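Local coordinates for arylmalonate decarboxylase (Bordetella bronchiseptica, PDB 3IXL), which catalyses the decarboxylation of 2-aryl-2-methylmalonates to 2-arylpropionates with release of carbon dioxide, at residues 21-26 with 190-195; 157-162 with 186-191. The protein carries 2 engineered substitutions. All blocks are in the same frame, centred on the assembly; numbering follows the deposited sequence.

Interaction 1 (21-26 with 190-195). With PAC (2-phenylacetic acid), chain C.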
loop_
_atom_site.group_PDB
_atom_site.type_symbol
_atom_site.label_atom_id
_atom_site.label_comp_id
_atom_site.label_asym_id
_atom_site.label_seq_id
_atom_site.Cartn_x
_atom_site.Cartn_y
_atom_site.Cartn_z
ATOM N N PRO A 21 1.514 -5.592 9.825
ATOM C CA PRO A 21 1.254 -6.445 8.665
ATOM C C PRO A 21 2.367 -7.479 8.483
ATOM O O PRO A 21 3.546 -7.185 8.715
ATOM C CB PRO A 21 1.182 -5.454 7.498
ATOM C CG PRO A 21 0.807 -4.139 8.135
ATOM C CD PRO A 21 1.487 -4.158 9.488
ATOM N N ALA A 22 1.980 -8.692 8.092
ATOM C CA ALA A 22 2.884 -9.843 8.082
ATOM C C ALA A 22 4.106 -9.682 7.178
ATOM O O ALA A 22 5.137 -10.328 7.390
ATOM C CB ALA A 22 2.114 -11.106 7.717
ATOM N N ASP A 23 4.009 -8.818 6.174
ATOM C CA ASP A 23 5.117 -8.662 5.243
ATOM C C ASP A 23 6.388 -8.110 5.885
ATOM O O ASP A 23 7.488 -8.352 5.385
ATOM C CB ASP A 23 4.708 -7.778 4.070
ATOM C CG ASP A 23 3.706 -8.448 3.143
ATOM O OD1 ASP A 23 3.380 -9.649 3.317
ATOM O OD2 ASP A 23 3.229 -7.746 2.238
ATOM N N GLY A 24 6.242 -7.364 6.983
ATOM C CA GLY A 24 7.394 -6.687 7.603
ATOM C C GLY A 24 8.469 -7.643 8.089
ATOM O O GLY A 24 9.665 -7.379 7.924
ATOM N N ALA A 25 8.029 -8.749 8.681
ATOM C CA ALA A 25 8.936 -9.766 9.225
ATOM C C ALA A 25 9.743 -10.472 8.140
ATOM O O ALA A 25 10.815 -11.011 8.412
ATOM C CB ALA A 25 8.162 -10.775 10.045
ATOM N N ARG A 26 9.223 -10.463 6.914
ATOM C CA ARG A 26 9.878 -11.095 5.782
ATOM C C ARG A 26 10.768 -10.109 5.024
ATOM O O ARG A 26 11.920 -10.400 4.720
ATOM C CB ARG A 26 8.812 -11.708 4.875
ATOM C CG ARG A 26 8.093 -12.898 5.531
ATOM C CD ARG A 26 6.851 -13.345 4.768
ATOM N NE ARG A 26 7.192 -14.012 3.516
ATOM C CZ ARG A 26 6.315 -14.333 2.565
ATOM N NH1 ARG A 26 5.026 -14.028 2.704
ATOM N NH2 ARG A 26 6.734 -14.944 1.464
ATOM N N GLY A 190 -4.313 -5.649 2.195
ATOM C CA GLY A 190 -4.867 -6.822 2.875
ATOM C C GLY A 190 -4.457 -8.118 2.216
ATOM O O GLY A 190 -4.664 -9.191 2.773
ATOM N N LEU A 191 -3.866 -8.004 1.035
ATOM C CA LEU A 191 -3.423 -9.157 0.267
ATOM C C LEU A 191 -2.026 -9.580 0.678
ATOM O O LEU A 191 -1.184 -8.741 1.017
ATOM C CB LEU A 191 -3.431 -8.814 -1.224
ATOM C CG LEU A 191 -4.786 -8.446 -1.837
ATOM C CD1 LEU A 191 -4.596 -7.922 -3.249
ATOM C CD2 LEU A 191 -5.729 -9.641 -1.819
ATOM N N LEU A 192 -1.786 -10.887 0.639
ATOM C CA LEU A 192 -0.466 -11.446 0.910
ATOM C C LEU A 192 0.188 -11.751 -0.426
ATOM O O LEU A 192 -0.057 -12.784 -1.045
ATOM C CB LEU A 192 -0.568 -12.682 1.817
ATOM C CG LEU A 192 -1.077 -12.363 3.226
ATOM C CD1 LEU A 192 -1.555 -13.614 3.956
ATOM C CD2 LEU A 192 -0.017 -11.626 4.047
ATOM N N THR A 193 1.024 -10.818 -0.862
ATOM C CA THR A 193 1.485 -10.755 -2.244
ATOM C C THR A 193 2.962 -11.070 -2.452
ATOM O O THR A 193 3.426 -11.056 -3.591
ATOM C CB THR A 193 1.264 -9.342 -2.827
ATOM O OG1 THR A 193 2.094 -8.395 -2.135
ATOM C CG2 THR A 193 -0.202 -8.925 -2.704
ATOM N N LEU A 194 3.706 -11.322 -1.374
ATOM C CA LEU A 194 5.165 -11.403 -1.507
ATOM C C LEU A 194 5.669 -12.500 -2.445
ATOM O O LEU A 194 6.684 -12.312 -3.116
ATOM C CB LEU A 194 5.851 -11.499 -0.135
ATOM C CG LEU A 194 5.893 -10.212 0.700
ATOM C CD1 LEU A 194 6.538 -10.493 2.037
ATOM C CD2 LEU A 194 6.634 -9.103 -0.010
ATOM N N ASP A 195 4.983 -13.637 -2.492
ATOM C CA ASP A 195 5.400 -14.716 -3.394
ATOM C C ASP A 195 4.885 -14.495 -4.816
ATOM O O ASP A 195 5.458 -15.016 -5.777
ATOM C CB ASP A 195 4.947 -16.075 -2.861
ATOM C CG ASP A 195 5.708 -16.505 -1.618
ATOM O OD1 ASP A 195 6.856 -16.060 -1.419
ATOM O OD2 ASP A 195 5.155 -17.306 -0.844
HETATM C C1 PAC C . -6.316 -1.147 1.115
HETATM C C2 PAC C . -7.197 -1.900 2.093
HETATM C "C1'" PAC C . -6.590 -2.728 3.208
HETATM C "C2'" PAC C . -7.356 -3.811 3.648
HETATM C "C3'" PAC C . -6.905 -4.637 4.676
HETATM C "C4'" PAC C . -5.678 -4.375 5.278
HETATM C "C5'" PAC C . -4.901 -3.294 4.843
HETATM C "C6'" PAC C . -5.354 -2.460 3.815
HETATM O O1 PAC C . -5.054 -1.203 1.141
HETATM O O2 PAC C . -6.939 -0.456 0.259
HETATM O O HOH W 1 1.461 -8.348 0.493
HETATM O O HOH W 2 2.816 -11.613 1.424
HETATM O O HOH W 3 3.289 -14.857 0.399
#
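Leu194 packs against both Asp23 and Arg26, with its CD1 branch doing most of the touching. Leu194 CD1 lies 3.5 Å from Asp23 OD1 and also sits over one face of the Arg26 guanidinium, 3.7 Å above the plane and displaced toward the rim. A bend at chi3 (72°) in the otherwise extended Arg26 chain brings the guanidinium back across Leu194. At the outer end charge takes over: Arg26 NH2 forms a salt bridge with Asp195 OD1 at 3.1 Å, but as a hydrogen bond it is weak, with an angle of 121° at the hydrogen and the two planes 67° apart. Water 3 joins the same pair, accepting from Arg26 NH1 and donating weakly to Asp195 OD2. Two waters link the buried Asp23 carboxylate to the 190-195 backbone. Water 1 donates to Asp23 OD2 (2.6 Å) and Leu191 O (2.7 Å) while accepting from Thr193 N; water 2 donates to Asp23 OD1 (2.8 Å) and accepts from Leu194 N. Asp23 OD2 also has a weak hydrogen bond with Ser212 OG of helix 211-222. Helix 23-27 follows strand 8-13 of one 2-1-3-4 parallel sheet and the loop follows strand 183-187 of the other, so the contact joins the two halves of an Asp/Glu racemase-clan fold.

Interaction 2 (157-162 with 186-191). Engineered in segment 186-191: Ser188 (natural residue Cys). With PAC (2-phenylacetic acid), chain C.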
loop_
_atom_site.group_PDB
_atom_site.type_symbol
_atom_site.label_atom_id
_atom_site.label_comp_id
_atom_site.label_asym_id
_atom_site.label_seq_id
_atom_site.Cartn_x
_atom_site.Cartn_y
_atom_site.Cartn_z
ATOM N N GLU A 157 -10.573 -9.751 6.422
ATOM C CA GLU A 157 -10.105 -11.140 6.546
ATOM C C GLU A 157 -10.137 -11.915 5.230
ATOM O O GLU A 157 -9.242 -12.726 4.953
ATOM C CB GLU A 157 -10.903 -11.898 7.618
ATOM C CG GLU A 157 -10.191 -12.054 8.953
ATOM C CD GLU A 157 -9.562 -10.769 9.448
ATOM O OE1 GLU A 157 -10.301 -9.783 9.679
ATOM O OE2 GLU A 157 -8.324 -10.751 9.608
ATOM N N ALA A 158 -11.163 -11.665 4.419
ATOM C CA ALA A 158 -11.304 -12.337 3.136
ATOM C C ALA A 158 -10.107 -12.051 2.227
ATOM O O ALA A 158 -9.673 -12.923 1.471
ATOM C CB ALA A 158 -12.607 -11.933 2.453
ATOM N N MET A 159 -9.569 -10.839 2.304
ATOM C CA MET A 159 -8.429 -10.492 1.456
ATOM C C MET A 159 -7.171 -11.291 1.813
ATOM O O MET A 159 -6.420 -11.699 0.922
ATOM C CB MET A 159 -8.167 -8.986 1.464
ATOM C CG MET A 159 -9.077 -8.199 0.511
ATOM S SD MET A 159 -8.893 -6.458 0.809
ATOM C CE MET A 159 -10.341 -5.834 -0.018
ATOM N N ALA A 160 -6.963 -11.543 3.104
ATOM C CA ALA A 160 -5.811 -12.330 3.554
ATOM C C ALA A 160 -5.879 -13.796 3.111
ATOM O O ALA A 160 -4.866 -14.499 3.128
ATOM C CB ALA A 160 -5.657 -12.237 5.071
ATOM N N ARG A 161 -7.066 -14.249 2.717
ATOM C CA ARG A 161 -7.262 -15.647 2.316
ATOM C C ARG A 161 -6.953 -15.917 0.844
ATOM O O ARG A 161 -6.886 -17.076 0.436
ATOM C CB ARG A 161 -8.681 -16.117 2.648
ATOM C CG ARG A 161 -8.960 -16.186 4.138
ATOM C CD ARG A 161 -10.190 -17.032 4.456
ATOM N NE ARG A 161 -11.445 -16.418 4.017
ATOM C CZ ARG A 161 -12.170 -15.564 4.743
ATOM N NH1 ARG A 161 -11.762 -15.191 5.954
ATOM N NH2 ARG A 161 -13.301 -15.072 4.254
ATOM N N VAL A 162 -6.775 -14.865 0.044
ATOM C CA VAL A 162 -6.512 -15.034 -1.381
ATOM C C VAL A 162 -5.095 -15.601 -1.554
ATOM O O VAL A 162 -4.125 -15.049 -1.022
ATOM C CB VAL A 162 -6.665 -13.698 -2.141
ATOM C CG1 VAL A 162 -6.414 -13.875 -3.632
ATOM C CG2 VAL A 162 -8.071 -13.115 -1.933
ATOM N N LEU A 186 -0.677 -3.787 -7.950
ATOM C CA LEU A 186 -1.448 -4.791 -7.238
ATOM C C LEU A 186 -1.915 -4.132 -5.941
ATOM O O LEU A 186 -1.141 -3.940 -4.994
ATOM C CB LEU A 186 -0.589 -6.034 -6.993
ATOM C CG LEU A 186 -1.154 -7.221 -6.209
ATOM C CD1 LEU A 186 -2.502 -7.712 -6.759
ATOM C CD2 LEU A 186 -0.119 -8.341 -6.264
ATOM N N SER A 187 -3.188 -3.747 -5.919
ATOM C CA SER A 187 -3.681 -2.859 -4.874
ATOM C C SER A 187 -4.539 -3.563 -3.837
ATOM O O SER A 187 -5.489 -4.283 -4.162
ATOM C CB SER A 187 -4.425 -1.658 -5.470
ATOM O OG SER A 187 -4.579 -0.634 -4.490
ATOM N N SER A 188 -4.145 -3.309 -2.590
ATOM C CA SER A 188 -4.785 -3.662 -1.313
ATOM C C SER A 188 -3.739 -4.225 -0.395
ATOM O O SER A 188 -3.130 -5.261 -0.680
ATOM C CB SER A 188 -5.950 -4.638 -1.395
ATOM O OG SER A 188 -6.463 -4.808 -0.077
ATOM N N GLY A 189 -3.568 -3.538 0.729
ATOM C CA GLY A 189 -2.642 -3.945 1.765
ATOM C C GLY A 189 -3.145 -5.128 2.556
ATOM O O GLY A 189 -2.478 -5.570 3.491
ATOM N N GLY A 190 -4.313 -5.649 2.195
ATOM C CA GLY A 190 -4.867 -6.822 2.875
ATOM C C GLY A 190 -4.457 -8.118 2.216
ATOM O O GLY A 190 -4.664 -9.191 2.773
ATOM N N LEU A 191 -3.866 -8.004 1.035
ATOM C CA LEU A 191 -3.423 -9.157 0.267
ATOM C C LEU A 191 -2.026 -9.580 0.678
ATOM O O LEU A 191 -1.184 -8.741 1.017
ATOM C CB LEU A 191 -3.431 -8.814 -1.224
ATOM C CG LEU A 191 -4.786 -8.446 -1.837
ATOM C CD1 LEU A 191 -4.596 -7.922 -3.249
ATOM C CD2 LEU A 191 -5.729 -9.641 -1.819
HETATM C C1 PAC C . -6.316 -1.147 1.115
HETATM C C2 PAC C . -7.197 -1.900 2.093
HETATM C "C1'" PAC C . -6.590 -2.728 3.208
HETATM C "C2'" PAC C . -7.356 -3.811 3.648
HETATM C "C3'" PAC C . -6.905 -4.637 4.676
HETATM C "C4'" PAC C . -5.678 -4.375 5.278
HETATM C "C5'" PAC C . -4.901 -3.294 4.843
HETATM C "C6'" PAC C . -5.354 -2.460 3.815
HETATM O O1 PAC C . -5.054 -1.203 1.141
HETATM O O2 PAC C . -6.939 -0.456 0.259
#
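The 2-phenylacetic acid pocket is lined here by a type I beta turn, Ser188 to Leu191, backed by the end of helix 156-160. Gly189 N donates an almost perfectly straight hydrogen bond to O1 of the ligand (2.8 Å, 179°), and Gly190 CA approaches ring atom C3' at 3.5 Å. Ser188, an engineered residue in place of the natural Cys, has OG anti to its own N (chi1 -178°). From there Ser188 OG accepts from Gly190 N at 3.2 Å and 161°, making an ST turn, and meets Met159 SD at 3.1 Å. Met159, extended beyond CG, reaches this hydroxyl from the helix, while Met159 CB lies 3.7 Å from Gly190 O. Gly190 O also makes a CA-H...O contact with Ala160 CA at 3.4 Å, but no hydrogen bond to Ala160 N. Leu191 CD2 fits against Met159 CB and Val162 CB, with Leu167 of helix 164-176 touching both Leu191 and Val162. No conventional hydrogen bond joins the segments; they meet through apolar packing, the close sulfur-hydroxyl approach and the CA-H...O contact. Gly189 N thus binds the ligand carboxylate while Gly190 N is taken by Ser188 OG; Tyr126, Ser76 and Thr75 also hydrogen-bond the ligand.

How the interactions relate
Interactions 1 and 2 lie about 10 Å apart, centre to centre, and share Gly190 and Leu191 in the connection between strand 183-187 and helix 196-204. In chain order, segment 21-26 comes first, then 157-162; the connection comes last and packs on both, its first part in interaction 2 and its continuation in interaction 1. The strand belongs to the parallel sheet 144-145, 119-124, 183-187, 208-210, whereas helix 23-27 follows strand 8-13 of the other parallel sheet. Interaction 1 therefore bridges elements of both halves of the fold, and interaction 2 stays within one. They touch where Leu192 CD1 lies 3.5 Å from Ala160 O. The shared Gly190 touches the ligand, so elements of both halves flank the pocket turn and its continuation.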